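Local atomic coordinates of adenylate cyclase-like protein (PDB entry 4QO6), a protein that forms part of the inner-membrane ring of the chlamydial type III secretion system, this piece being an extended chain of periplasmic domains. Residues Asp71-Leu82 with Ser92-Ile103. Residues are numbered along the deposited sequence; the frame is centred on the assembly and turned at random.
Sequences DEAVWQEMNILL and SMQSPEPGIFVI
Asn-79 grips the backbone of Met-93 with both ends of its amide. Its OD1 takes the Met-93 N-H at 2.8 Å on a lone pair in the carbonyl plane, and its ND2 donates a hydrogen bond to Met-93 O at 3.0 Å. Two bonds in opposite senses fix the amide's rotation and tie helix 71-82 to strand 92-95, the edge of its sheet, which runs antiparallel to it (174°).

Trp-75 lies against the same strand. Its ring lies flat against Gln-94, whose CA stands over one face, 4.1 Å from the centroid of the five-membered ring, a CH-pi contact 15° off the normal.

The tight side continues inward: Trp-75 CB meets Met-93 CG at 3.6 Å, and Val-74 CG1 reaches Phe-101 CZ at 3.9 Å, where Phe-124 also packs edge-to-face on Phe-101. At the helix start, Asp-71 OD2 accepts the nearly straight (170°) Gly-99 N-H of the type II turn, while its OD1 is hydrogen-bonded to His-41 ND1; a water that donates to Ser-95 OG reaches Asp-71 OD2 only by a weak bond.

The outer side is looser. The exposed Gln-94 folds its amide back over the rim of the Trp-75 ring, OE1 3.5 Å from CH2.

A helix laid lengthwise along a beta hairpin, antiparallel to its first strand, is consistent with the BON-like fold of the periplasmic PD2 domain.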
loop_
_atom_site.group_PDB
_atom_site.type_symbol
_atom_site.label_atom_id
_atom_site.label_comp_id
_atom_site.label_asym_id
_atom_site.label_seq_id
_atom_site.Cartn_x
_atom_site.Cartn_y
_atom_site.Cartn_z
ATOM N N ASP A 71 5.862 -15.017 8.764
ATOM C CA ASP A 71 5.816 -13.782 7.995
ATOM C C ASP A 71 5.563 -12.554 8.874
ATOM O O ASP A 71 6.065 -11.463 8.558
ATOM C CB ASP A 71 4.793 -13.875 6.884
ATOM C CG ASP A 71 5.221 -14.793 5.751
ATOM O OD1 ASP A 71 6.403 -15.171 5.658
ATOM O OD2 ASP A 71 4.377 -15.115 4.898
ATOM N N GLU A 72 4.833 -12.727 9.983
ATOM C CA GLU A 72 4.527 -11.596 10.901
ATOM C C GLU A 72 5.792 -11.005 11.544
ATOM O O GLU A 72 5.907 -9.802 11.667
ATOM C CB GLU A 72 3.541 -12.047 11.992
ATOM C CG GLU A 72 2.893 -10.979 12.810
ATOM C CD GLU A 72 2.010 -11.537 13.958
ATOM O OE1 GLU A 72 2.487 -12.253 14.931
ATOM O OE2 GLU A 72 0.807 -11.246 13.859
ATOM N N ALA A 73 6.694 -11.864 11.998
ATOM C CA ALA A 73 7.978 -11.458 12.566
ATOM C C ALA A 73 8.724 -10.707 11.491
ATOM O O ALA A 73 9.314 -9.711 11.770
ATOM C CB ALA A 73 8.815 -12.668 13.032
ATOM N N VAL A 74 8.666 -11.198 10.258
ATOM C CA VAL A 74 9.303 -10.539 9.103
ATOM C C VAL A 74 8.848 -9.136 8.807
ATOM O O VAL A 74 9.683 -8.209 8.832
ATOM C CB VAL A 74 9.258 -11.364 7.832
ATOM C CG1 VAL A 74 9.928 -10.607 6.700
ATOM C CG2 VAL A 74 9.960 -12.744 8.031
ATOM N N TRP A 75 7.559 -8.907 8.606
ATOM C CA TRP A 75 7.138 -7.522 8.349
ATOM C C TRP A 75 7.143 -6.634 9.559
ATOM O O TRP A 75 7.310 -5.419 9.405
ATOM C CB TRP A 75 5.822 -7.396 7.528
ATOM C CG TRP A 75 4.611 -8.029 8.084
ATOM C CD1 TRP A 75 4.088 -9.222 7.714
ATOM C CD2 TRP A 75 3.736 -7.486 9.089
ATOM N NE1 TRP A 75 2.945 -9.500 8.466
ATOM C CE2 TRP A 75 2.707 -8.443 9.316
ATOM C CE3 TRP A 75 3.749 -6.329 9.853
ATOM C CZ2 TRP A 75 1.665 -8.243 10.274
ATOM C CZ3 TRP A 75 2.701 -6.122 10.837
ATOM C CH2 TRP A 75 1.661 -7.086 10.997
ATOM N N GLN A 76 6.924 -7.186 10.776
ATOM C CA GLN A 76 7.023 -6.347 11.970
ATOM C C GLN A 76 8.494 -5.816 12.159
ATOM O O GLN A 76 8.698 -4.676 12.542
ATOM C CB GLN A 76 6.599 -7.113 13.213
ATOM C CG GLN A 76 5.082 -7.195 13.364
ATOM C CD GLN A 76 4.680 -8.040 14.563
ATOM O OE1 GLN A 76 5.473 -8.875 15.048
ATOM N NE2 GLN A 76 3.409 -7.888 15.011
ATOM N N GLU A 77 9.458 -6.711 11.978
ATOM C CA GLU A 77 10.870 -6.387 12.028
ATOM C C GLU A 77 11.144 -5.261 11.021
ATOM O O GLU A 77 11.679 -4.263 11.375
ATOM C CB GLU A 77 11.708 -7.634 11.732
ATOM C CG GLU A 77 13.213 -7.382 11.584
ATOM C CD GLU A 77 13.872 -8.064 10.366
ATOM O OE1 GLU A 77 13.649 -9.294 10.133
ATOM O OE2 GLU A 77 14.643 -7.364 9.630
ATOM N N MET A 78 10.713 -5.397 9.789
ATOM C CA MET A 78 10.964 -4.379 8.770
ATOM C C MET A 78 10.335 -3.019 9.131
ATOM O O MET A 78 10.939 -1.977 8.904
ATOM C CB MET A 78 10.483 -4.904 7.378
ATOM C CG MET A 78 10.890 -4.093 6.114
ATOM S SD MET A 78 12.690 -3.763 5.693
ATOM C CE MET A 78 13.484 -5.176 6.422
ATOM N N ASN A 79 9.133 -3.039 9.721
ATOM C CA ASN A 79 8.441 -1.827 10.133
ATOM C C ASN A 79 9.177 -1.153 11.219
ATOM O O ASN A 79 9.143 0.070 11.285
ATOM C CB ASN A 79 7.000 -2.110 10.632
ATOM C CG ASN A 79 6.079 -2.460 9.496
ATOM O OD1 ASN A 79 6.433 -2.200 8.340
ATOM N ND2 ASN A 79 4.892 -3.101 9.798
ATOM N N ILE A 80 9.814 -1.937 12.099
ATOM C CA ILE A 80 10.662 -1.333 13.139
ATOM C C ILE A 80 11.834 -0.584 12.437
ATOM O O ILE A 80 12.143 0.548 12.815
ATOM C CB ILE A 80 11.152 -2.361 14.183
ATOM C CG1 ILE A 80 10.013 -2.820 15.085
ATOM C CG2 ILE A 80 12.272 -1.796 15.033
ATOM C CD1 ILE A 80 10.380 -4.015 15.974
ATOM N N LEU A 81 12.452 -1.165 11.400
ATOM C CA LEU A 81 13.598 -0.475 10.747
ATOM C C LEU A 81 13.155 0.780 10.044
ATOM O O LEU A 81 13.868 1.769 10.045
ATOM C CB LEU A 81 14.299 -1.335 9.717
ATOM C CG LEU A 81 14.948 -2.601 10.261
ATOM C CD1 LEU A 81 15.548 -3.442 9.127
ATOM C CD2 LEU A 81 15.990 -2.208 11.311
ATOM N N LEU A 82 12.008 0.719 9.380
ATOM C CA LEU A 82 11.557 1.862 8.604
ATOM C C LEU A 82 11.192 3.036 9.524
ATOM O O LEU A 82 11.444 4.189 9.171
ATOM C CB LEU A 82 10.388 1.487 7.742
ATOM C CG LEU A 82 10.662 0.495 6.612
ATOM C CD1 LEU A 82 9.335 -0.110 6.175
ATOM C CD2 LEU A 82 11.385 1.171 5.446
ATOM N N SER A 92 5.031 1.511 5.512
ATOM C CA SER A 92 4.942 0.256 6.236
ATOM C C SER A 92 4.737 -0.967 5.354
ATOM O O SER A 92 4.353 -0.858 4.207
ATOM C CB SER A 92 3.834 0.327 7.257
ATOM O OG SER A 92 2.629 0.628 6.653
ATOM N N MET A 93 4.999 -2.131 5.940
ATOM C CA MET A 93 4.931 -3.403 5.272
ATOM C C MET A 93 3.941 -4.324 6.018
ATOM O O MET A 93 3.880 -4.324 7.273
ATOM C CB MET A 93 6.303 -4.073 5.225
ATOM C CG MET A 93 6.312 -5.450 4.546
ATOM S SD MET A 93 7.970 -6.147 4.363
ATOM C CE MET A 93 8.473 -5.152 2.969
ATOM N N GLN A 94 3.208 -5.076 5.213
ATOM C CA GLN A 94 2.207 -6.045 5.625
ATOM C C GLN A 94 2.347 -7.267 4.710
ATOM O O GLN A 94 3.192 -7.299 3.825
ATOM C CB GLN A 94 0.757 -5.486 5.517
ATOM C CG GLN A 94 0.446 -4.258 6.383
ATOM C CD GLN A 94 0.553 -4.440 7.933
ATOM O OE1 GLN A 94 -0.084 -5.346 8.518
ATOM N NE2 GLN A 94 1.319 -3.524 8.610
ATOM N N SER A 95 1.518 -8.260 4.984
ATOM C CA SER A 95 1.423 -9.466 4.230
ATOM C C SER A 95 -0.031 -9.933 4.216
ATOM O O SER A 95 -0.513 -10.368 5.260
ATOM C CB SER A 95 2.201 -10.569 4.908
ATOM O OG SER A 95 1.961 -11.778 4.179
ATOM N N PRO A 96 -0.709 -9.872 3.046
ATOM C CA PRO A 96 -2.110 -10.288 3.028
ATOM C C PRO A 96 -2.215 -11.823 2.911
ATOM O O PRO A 96 -3.261 -12.400 3.096
ATOM C CB PRO A 96 -2.651 -9.605 1.783
ATOM C CG PRO A 96 -1.462 -9.554 0.891
ATOM C CD PRO A 96 -0.325 -9.205 1.794
ATOM N N GLU A 97 -1.121 -12.488 2.605
ATOM C CA GLU A 97 -1.121 -13.939 2.729
ATOM C C GLU A 97 0.276 -14.535 2.724
ATOM O O GLU A 97 1.220 -13.889 2.283
ATOM C CB GLU A 97 -1.982 -14.583 1.666
ATOM C CG GLU A 97 -1.838 -14.014 0.282
ATOM C CD GLU A 97 -2.264 -15.002 -0.760
ATOM O OE1 GLU A 97 -2.078 -16.208 -0.512
ATOM O OE2 GLU A 97 -2.785 -14.589 -1.816
ATOM N N PRO A 98 0.393 -15.772 3.229
ATOM C CA PRO A 98 1.669 -16.444 3.362
ATOM C C PRO A 98 2.503 -16.271 2.080
ATOM O O PRO A 98 2.012 -16.481 0.987
ATOM C CB PRO A 98 1.255 -17.899 3.604
ATOM C CG PRO A 98 -0.027 -17.738 4.432
ATOM C CD PRO A 98 -0.729 -16.590 3.784
ATOM N N GLY A 99 3.730 -15.770 2.223
ATOM C CA GLY A 99 4.593 -15.618 1.091
ATOM C C GLY A 99 4.351 -14.406 0.210
ATOM O O GLY A 99 5.054 -14.262 -0.767
ATOM N N ILE A 100 3.437 -13.516 0.558
ATOM C CA ILE A 100 3.231 -12.275 -0.210
ATOM C C ILE A 100 3.423 -11.103 0.749
ATOM O O ILE A 100 2.705 -11.028 1.767
ATOM C CB ILE A 100 1.791 -12.108 -0.775
ATOM C CG1 ILE A 100 1.306 -13.307 -1.611
ATOM C CG2 ILE A 100 1.707 -10.872 -1.642
ATOM C CD1 ILE A 100 2.148 -13.630 -2.825
ATOM N N PHE A 101 4.375 -10.204 0.417
ATOM C CA PHE A 101 4.606 -8.978 1.190
ATOM C C PHE A 101 4.221 -7.738 0.350
ATOM O O PHE A 101 4.499 -7.686 -0.857
ATOM C CB PHE A 101 6.076 -8.863 1.645
ATOM C CG PHE A 101 6.485 -9.956 2.593
ATOM C CD1 PHE A 101 6.168 -9.880 3.933
ATOM C CD2 PHE A 101 7.049 -11.082 2.133
ATOM C CE1 PHE A 101 6.482 -10.882 4.797
ATOM C CE2 PHE A 101 7.412 -12.072 2.995
ATOM C CZ PHE A 101 7.112 -11.976 4.319
ATOM N N VAL A 102 3.608 -6.747 1.021
ATOM C CA VAL A 102 3.086 -5.542 0.406
ATOM C C VAL A 102 3.639 -4.339 1.157
ATOM O O VAL A 102 3.539 -4.280 2.378
ATOM C CB VAL A 102 1.555 -5.486 0.494
ATOM C CG1 VAL A 102 1.032 -4.176 -0.095
ATOM C CG2 VAL A 102 0.927 -6.670 -0.251
ATOM N N ILE A 103 4.256 -3.414 0.431
ATOM C CA ILE A 103 4.862 -2.215 1.011
ATOM C C ILE A 103 3.994 -1.033 0.539
ATOM O O ILE A 103 3.718 -0.900 -0.668
ATOM C CB ILE A 103 6.371 -2.057 0.604
ATOM C CG1 ILE A 103 7.005 -0.809 1.220
ATOM C CG2 ILE A 103 6.579 -1.944 -0.889
ATOM C CD1 ILE A 103 7.592 -1.092 2.568
HETATM O O HOH W 1 1.292 -13.777 5.779
#